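Local coordinates for protein 4-alpha-glucanotransferase (Corynebacterium glutamicum, PDB 5B68) that belongs to the amylomaltase, or disproportionating enzyme, family of glucanotransferases, built on a TIM-barrel catalytic domain with an N-terminal beta-sandwich region, at residues Asn244-Ile253 and Arg286-Leu297. Sequence-based numbering, arbitrary orientation.
Sequences NPIYIRVEDI and RNDVYAAKLQVL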
ATOM      1  N   ASN A 244      10.188   6.629  -5.683  1.00 19.76           N
ATOM      2  CA  ASN A 244      10.540   6.647  -7.119  1.00 18.23           C
ATOM      3  C   ASN A 244      11.162   8.033  -7.441  1.00 19.14           C
ATOM      4  O   ASN A 244      10.505   9.039  -7.382  1.00 17.73           O
ATOM      5  CB  ASN A 244       9.298   6.411  -7.977  1.00 18.75           C
ATOM      6  CG  ASN A 244       9.631   6.085  -9.395  1.00 20.00           C
ATOM      7  OD1 ASN A 244      10.684   6.476  -9.870  1.00 21.73           O
ATOM      8  ND2 ASN A 244       8.763   5.355 -10.077  1.00 21.44           N
ATOM      9  N   PRO A 245      12.469   8.082  -7.768  1.00 19.37           N
ATOM     10  CA  PRO A 245      13.073   9.332  -8.172  1.00 20.24           C
ATOM     11  C   PRO A 245      12.558   9.973  -9.465  1.00 19.10           C
ATOM     12  O   PRO A 245      12.890  11.114  -9.674  1.00 21.15           O
ATOM     13  CB  PRO A 245      14.605   8.989  -8.263  1.00 21.89           C
ATOM     14  CG  PRO A 245      14.725   7.648  -7.594  1.00 20.53           C
ATOM     15  CD  PRO A 245      13.422   6.955  -7.911  1.00 20.79           C
ATOM     16  N   ILE A 246      11.703   9.301 -10.227  1.00 20.12           N
ATOM     17  CA  ILE A 246      11.063   9.905 -11.400  1.00 18.98           C
ATOM     18  C   ILE A 246      10.282  11.166 -11.100  1.00 21.79           C
ATOM     19  O   ILE A 246      10.073  12.005 -12.004  1.00 21.57           O
ATOM     20  CB  ILE A 246      10.214   8.936 -12.137  1.00 19.48           C
ATOM     21  CG1 ILE A 246      10.138   9.331 -13.636  1.00 19.75           C
ATOM     22  CG2 ILE A 246       8.831   8.698 -11.517  1.00 21.27           C
ATOM     23  CD1 ILE A 246       9.336   8.322 -14.411  1.00 22.86           C
ATOM     24  N   TYR A 247       9.887  11.292  -9.840  1.00 19.48           N
ATOM     25  CA  TYR A 247       9.095  12.408  -9.362  1.00 20.69           C
ATOM     26  C   TYR A 247       9.894  13.644  -8.927  1.00 22.00           C
ATOM     27  O   TYR A 247       9.316  14.658  -8.644  1.00 21.07           O
ATOM     28  CB  TYR A 247       8.182  11.962  -8.221  1.00 20.69           C
ATOM     29  CG  TYR A 247       7.110  10.965  -8.591  1.00 21.40           C
ATOM     30  CD1 TYR A 247       6.059  11.317  -9.415  1.00 20.96           C
ATOM     31  CD2 TYR A 247       7.133   9.683  -8.088  1.00 18.66           C
ATOM     32  CE1 TYR A 247       5.082  10.415  -9.740  1.00 17.67           C
ATOM     33  CE2 TYR A 247       6.165   8.785  -8.408  1.00 20.01           C
ATOM     34  CZ  TYR A 247       5.137   9.153  -9.238  1.00 17.99           C
ATOM     35  OH  TYR A 247       4.178   8.248  -9.532  1.00 21.97           O
ATOM     36  N   ILE A 248      11.216  13.550  -8.870  1.00 20.96           N
ATOM     37  CA  ILE A 248      12.008  14.662  -8.531  1.00 19.61           C
ATOM     38  C   ILE A 248      11.844  15.777  -9.575  1.00 21.69           C
ATOM     39  O   ILE A 248      11.894  15.493 -10.806  1.00 20.03           O
ATOM     40  CB  ILE A 248      13.486  14.278  -8.482  1.00 20.96           C
ATOM     41  CG1 ILE A 248      13.761  13.306  -7.303  1.00 21.76           C
ATOM     42  CG2 ILE A 248      14.333  15.511  -8.330  1.00 20.58           C
ATOM     43  CD1 ILE A 248      15.169  12.716  -7.364  1.00 21.65           C
ATOM     44  N   ARG A 249      11.642  17.007  -9.117  1.00 20.59           N
ATOM     45  CA  ARG A 249      11.726  18.149 -10.011  1.00 22.14           C
ATOM     46  C   ARG A 249      13.123  18.675  -9.888  1.00 21.02           C
ATOM     47  O   ARG A 249      13.499  19.236  -8.886  1.00 20.30           O
ATOM     48  CB  ARG A 249      10.775  19.270  -9.649  1.00 24.32           C
ATOM     49  CG  ARG A 249      11.009  20.479 -10.541  1.00 24.89           C
ATOM     50  CD  ARG A 249       9.876  21.476 -10.562  1.00 26.16           C
ATOM     51  NE  ARG A 249       8.648  20.956 -11.130  1.00 25.04           N
ATOM     52  CZ  ARG A 249       7.589  21.716 -11.342  1.00 24.51           C
ATOM     53  NH1 ARG A 249       7.656  22.994 -11.043  1.00 25.15           N
ATOM     54  NH2 ARG A 249       6.479  21.213 -11.830  1.00 23.17           N
ATOM     55  N   VAL A 250      13.882  18.509 -10.943  1.00 21.45           N
ATOM     56  CA  VAL A 250      15.321  18.739 -10.814  1.00 25.12           C
ATOM     57  C   VAL A 250      15.660  20.171 -10.582  1.00 23.42           C
ATOM     58  O   VAL A 250      16.635  20.514  -9.875  1.00 22.04           O
ATOM     59  CB  VAL A 250      16.107  18.125 -12.022  1.00 24.53           C
ATOM     60  CG1 VAL A 250      15.822  16.637 -12.192  1.00 25.48           C
ATOM     61  CG2 VAL A 250      15.853  18.901 -13.323  1.00 27.97           C
ATOM     62  N   GLU A 251      14.867  21.061 -11.203  1.00 23.49           N
ATOM     63  CA  GLU A 251      15.044  22.505 -11.024  1.00 25.09           C
ATOM     64  C   GLU A 251      14.842  23.003  -9.591  1.00 25.21           C
ATOM     65  O   GLU A 251      15.355  24.058  -9.239  1.00 24.31           O
ATOM     66  CB  GLU A 251      14.174  23.337 -12.009  1.00 26.53           C
ATOM     67  CG  GLU A 251      14.401  23.037 -13.490  1.00 27.37           C
ATOM     68  CD  GLU A 251      13.497  21.974 -14.067  1.00 28.36           C
ATOM     69  OE1 GLU A 251      12.884  21.136 -13.289  1.00 25.89           O
ATOM     70  OE2 GLU A 251      13.393  21.960 -15.312  1.00 26.95           O
ATOM     71  N   ASP A 252      14.138  22.235  -8.746  1.00 25.24           N
ATOM     72  CA  ASP A 252      13.991  22.617  -7.328  1.00 24.71           C
ATOM     73  C   ASP A 252      15.144  22.184  -6.420  1.00 24.16           C
ATOM     74  O   ASP A 252      15.204  22.576  -5.235  1.00 23.10           O
ATOM     75  CB  ASP A 252      12.683  21.971  -6.762  1.00 28.95           C
ATOM     76  CG  ASP A 252      11.420  22.580  -7.326  1.00 29.36           C
ATOM     77  OD1 ASP A 252      11.484  23.606  -8.044  1.00 29.01           O
ATOM     78  OD2 ASP A 252      10.343  22.013  -7.086  1.00 27.03           O
ATOM     79  N   ILE A 253      16.105  21.430  -6.951  1.00 24.53           N
ATOM     80  CA  ILE A 253      17.207  21.007  -6.109  1.00 24.49           C
ATOM     81  C   ILE A 253      18.117  22.250  -5.861  1.00 28.45           C
ATOM     82  O   ILE A 253      18.543  22.872  -6.827  1.00 29.75           O
ATOM     83  CB  ILE A 253      18.008  19.858  -6.746  1.00 25.55           C
ATOM     84  CG1 ILE A 253      17.161  18.623  -7.121  1.00 23.20           C
ATOM     85  CG2 ILE A 253      19.154  19.470  -5.802  1.00 25.25           C
ATOM     86  CD1 ILE A 253      17.796  17.695  -8.159  1.00 24.45           C
ATOM     87  N   ARG A 286       6.954   7.505 -19.362  1.00 25.43           N
ATOM     88  CA  ARG A 286       7.847   7.629 -18.233  1.00 24.93           C
ATOM     89  C   ARG A 286       9.283   7.453 -18.706  1.00 26.83           C
ATOM     90  O   ARG A 286      10.194   8.108 -18.177  1.00 27.56           O
ATOM     91  CB  ARG A 286       7.495   6.596 -17.210  1.00 25.00           C
ATOM     92  CG  ARG A 286       6.197   6.858 -16.450  1.00 24.79           C
ATOM     93  CD  ARG A 286       5.857   5.718 -15.544  1.00 27.94           C
ATOM     94  NE  ARG A 286       4.690   6.049 -14.718  1.00 25.58           N
ATOM     95  CZ  ARG A 286       3.414   5.993 -15.105  1.00 26.12           C
ATOM     96  NH1 ARG A 286       2.475   6.385 -14.277  1.00 23.98           N
ATOM     97  NH2 ARG A 286       3.050   5.582 -16.315  1.00 24.72           N
ATOM     98  N   ASN A 287       9.496   6.586 -19.714  1.00 29.55           N
ATOM     99  CA  ASN A 287      10.913   6.168 -19.977  1.00 28.88           C
ATOM    100  C   ASN A 287      11.805   7.263 -20.430  1.00 26.69           C
ATOM    101  O   ASN A 287      12.878   7.438 -19.855  1.00 26.25           O
ATOM    102  CB  ASN A 287      11.019   4.917 -20.848  1.00 29.60           C
ATOM    103  CG  ASN A 287      10.472   3.693 -20.133  1.00 33.61           C
ATOM    104  OD1 ASN A 287      10.553   3.601 -18.900  1.00 31.95           O
ATOM    105  ND2 ASN A 287       9.913   2.749 -20.889  1.00 34.03           N
ATOM    106  N   ASP A 288      11.418   8.049 -21.429  1.00 28.39           N
ATOM    107  CA  ASP A 288      12.341   9.152 -21.852  1.00 30.14           C
ATOM    108  C   ASP A 288      12.431  10.292 -20.852  1.00 29.78           C
ATOM    109  O   ASP A 288      13.481  10.879 -20.654  1.00 30.28           O
ATOM    110  CB  ASP A 288      12.092   9.646 -23.297  1.00 38.70           C
ATOM    111  CG  ASP A 288      10.664  10.046 -23.564  1.00 41.40           C
ATOM    112  OD1 ASP A 288       9.809  10.040 -22.661  1.00 39.15           O
ATOM    113  OD2 ASP A 288      10.376  10.353 -24.732  1.00 46.38           O
ATOM    114  N   VAL A 289      11.329  10.564 -20.166  1.00 27.25           N
ATOM    115  CA  VAL A 289      11.374  11.541 -19.045  1.00 28.94           C
ATOM    116  C   VAL A 289      12.368  11.091 -17.944  1.00 21.95           C
ATOM    117  O   VAL A 289      13.202  11.886 -17.483  1.00 23.70           O
ATOM    118  CB  VAL A 289       9.975  11.779 -18.392  1.00 27.72           C
ATOM    119  CG1 VAL A 289      10.102  12.769 -17.219  1.00 27.64           C
ATOM    120  CG2 VAL A 289       8.990  12.363 -19.431  1.00 32.97           C
ATOM    121  N   TYR A 290      12.327   9.813 -17.631  1.00 25.72           N
ATOM    122  CA  TYR A 290      13.164   9.305 -16.508  1.00 23.80           C
ATOM    123  C   TYR A 290      14.649   9.364 -16.899  1.00 24.89           C
ATOM    124  O   TYR A 290      15.491   9.879 -16.154  1.00 24.62           O
ATOM    125  CB  TYR A 290      12.749   7.875 -16.178  1.00 25.62           C
ATOM    126  CG  TYR A 290      13.225   7.321 -14.846  1.00 24.01           C
ATOM    127  CD1 TYR A 290      13.673   8.143 -13.823  1.00 23.83           C
ATOM    128  CD2 TYR A 290      13.231   5.946 -14.648  1.00 24.45           C
ATOM    129  CE1 TYR A 290      14.087   7.583 -12.585  1.00 23.98           C
ATOM    130  CE2 TYR A 290      13.601   5.395 -13.416  1.00 27.58           C
ATOM    131  CZ  TYR A 290      14.045   6.222 -12.406  1.00 24.32           C
ATOM    132  OH  TYR A 290      14.410   5.625 -11.201  1.00 28.81           O
ATOM    133  N   ALA A 291      14.910   8.851 -18.089  1.00 27.72           N
ATOM    134  CA  ALA A 291      16.276   8.872 -18.628  1.00 27.60           C
ATOM    135  C   ALA A 291      16.831  10.278 -18.641  1.00 26.96           C
ATOM    136  O   ALA A 291      17.955  10.499 -18.251  1.00 25.62           O
ATOM    137  CB  ALA A 291      16.330   8.231 -20.018  1.00 27.68           C
ATOM    138  N   ALA A 292      16.026  11.250 -19.053  1.00 28.37           N
ATOM    139  CA  ALA A 292      16.480  12.628 -19.071  1.00 25.60           C
ATOM    140  C   ALA A 292      16.708  13.245 -17.681  1.00 27.07           C
ATOM    141  O   ALA A 292      17.713  13.913 -17.416  1.00 24.59           O
ATOM    142  CB  ALA A 292      15.494  13.460 -19.888  1.00 27.12           C
ATOM    143  N   LYS A 293      15.775  12.990 -16.739  1.00 23.57           N
ATOM    144  CA  LYS A 293      16.026  13.422 -15.380  1.00 24.01           C
ATOM    145  C   LYS A 293      17.315  12.798 -14.791  1.00 21.16           C
ATOM    146  O   LYS A 293      18.056  13.461 -14.121  1.00 22.87           O
ATOM    147  CB  LYS A 293      14.819  13.104 -14.489  1.00 23.15           C
ATOM    148  CG  LYS A 293      13.605  14.023 -14.781  1.00 25.46           C
ATOM    149  CD  LYS A 293      12.508  13.874 -13.730  1.00 25.46           C
ATOM    150  CE  LYS A 293      11.261  14.753 -14.080  1.00 25.45           C
ATOM    151  NZ  LYS A 293      10.343  14.829 -12.918  1.00 25.26           N
ATOM    152  N   LEU A 294      17.497  11.510 -15.026  1.00 21.60           N
ATOM    153  CA  LEU A 294      18.648  10.791 -14.426  1.00 23.98           C
ATOM    154  C   LEU A 294      19.957  11.420 -14.932  1.00 26.25           C
ATOM    155  O   LEU A 294      20.909  11.650 -14.178  1.00 29.23           O
ATOM    156  CB  LEU A 294      18.581   9.311 -14.721  1.00 25.18           C
ATOM    157  CG  LEU A 294      17.529   8.556 -13.906  1.00 24.83           C
ATOM    158  CD1 LEU A 294      17.080   7.247 -14.517  1.00 28.05           C
ATOM    159  CD2 LEU A 294      18.044   8.420 -12.479  1.00 29.59           C
ATOM    160  N   GLN A 295      19.966  11.773 -16.209  1.00 27.99           N
ATOM    161  CA  GLN A 295      21.113  12.436 -16.782  1.00 31.65           C
ATOM    162  C   GLN A 295      21.410  13.776 -16.120  1.00 27.88           C
ATOM    163  O   GLN A 295      22.552  14.098 -15.820  1.00 26.56           O
ATOM    164  CB  GLN A 295      20.922  12.620 -18.277  1.00 35.36           C
ATOM    165  CG  GLN A 295      22.072  13.370 -18.906  1.00 42.19           C
ATOM    166  CD  GLN A 295      21.935  13.389 -20.406  1.00 51.08           C
ATOM    167  OE1 GLN A 295      22.868  13.023 -21.126  1.00 54.74           O
ATOM    168  NE2 GLN A 295      20.743  13.760 -20.891  1.00 46.84           N
ATOM    169  N   VAL A 296      20.381  14.579 -15.873  1.00 25.43           N
ATOM    170  CA  VAL A 296      20.588  15.806 -15.179  1.00 23.82           C
ATOM    171  C   VAL A 296      21.018  15.572 -13.729  1.00 23.74           C
ATOM    172  O   VAL A 296      21.882  16.306 -13.204  1.00 24.78           O
ATOM    173  CB  VAL A 296      19.271  16.662 -15.165  1.00 25.49           C
ATOM    174  CG1 VAL A 296      19.431  17.892 -14.306  1.00 23.71           C
ATOM    175  CG2 VAL A 296      18.876  16.970 -16.613  1.00 26.42           C
ATOM    176  N   LEU A 297      20.381  14.559 -13.075  1.00 22.95           N
ATOM    177  CA  LEU A 297      20.673  14.314 -11.641  1.00 22.51           C
ATOM    178  C   LEU A 297      22.162  13.917 -11.501  1.00 21.55           C
ATOM    179  O   LEU A 297      22.820  14.393 -10.594  1.00 22.25           O
ATOM    180  CB  LEU A 297      19.778  13.239 -11.095  1.00 22.67           C
ATOM    181  CG  LEU A 297      18.377  13.809 -10.860  1.00 23.46           C
ATOM    182  CD1 LEU A 297      17.355  12.679 -10.901  1.00 24.52           C
ATOM    183  CD2 LEU A 297      18.372  14.561  -9.510  1.00 23.62           C
TER
HETATM  184  O   HOH W   1      12.169   4.064  -9.904  1.00 23.61           O
HETATM  185  O   HOH W   2       4.233   6.846 -11.870  1.00 29.83           O
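With every bond beyond CG extended (chi4 -168°), Lys-293 reaches out from its helix to Ile-246 and Ile-248, an instance of how a helix can hold a loop by its backbone carbonyls. Its NZ donates to Ile-248 O at 2.7 Å and to Ile-246 O at 3.0 Å. Neither bond is quite flat: the ammonium sits above the carbonyl plane of Ile-248 and is tilted 27° from that of Ile-246. One buried ammonium group thus ties together two carbonyls two residues apart.

About one helical turn before Lys-293, Tyr-290 meets Ile-246, whose CG1 lies anti to its backbone N (chi1 -152°). CB of Ile-246 sits over one face of the ring, and CG1 runs along its CG-CD1 side, 3.7 Å from Tyr-290 CD1. CD1 of Ile-246 continues to Arg-286 CB at 3.8 Å. Leu-294 of the same helix covers the other face. Ile-246 is held by an Asx turn, its N donating to Asn-244 OD1; that oxygen weakly accepts a water that bridges to Tyr-290 OH. The hydroxyl's main polar partner, Glu-225, lies outside the two segments. A second water links Tyr-247 OH to Arg-286 NE, while the arginine's other nitrogens bind Trp-673 O and Asp-232.

Toward Leu-297 the contact becomes wholly apolar. Val-250 spreads its branches, CG2 meeting Val-296 CG1 at 3.8 Å and CG1 facing Leu-297 CG, and Ile-253 CD1 presses tightly on Leu-297 CD2 at 3.5 Å.

Both segments belong to the largely helical insertion between TIM-barrel strands 215-218 and 382-387, and the contact is structural packing that sets the 244-253 loop against helix 286-301. Helix 261-277 lies against Val-289, Ala-292 and Val-296, helix 349-376 borders Ile-253 and Leu-297, and helix 198-209 touches Ile-248.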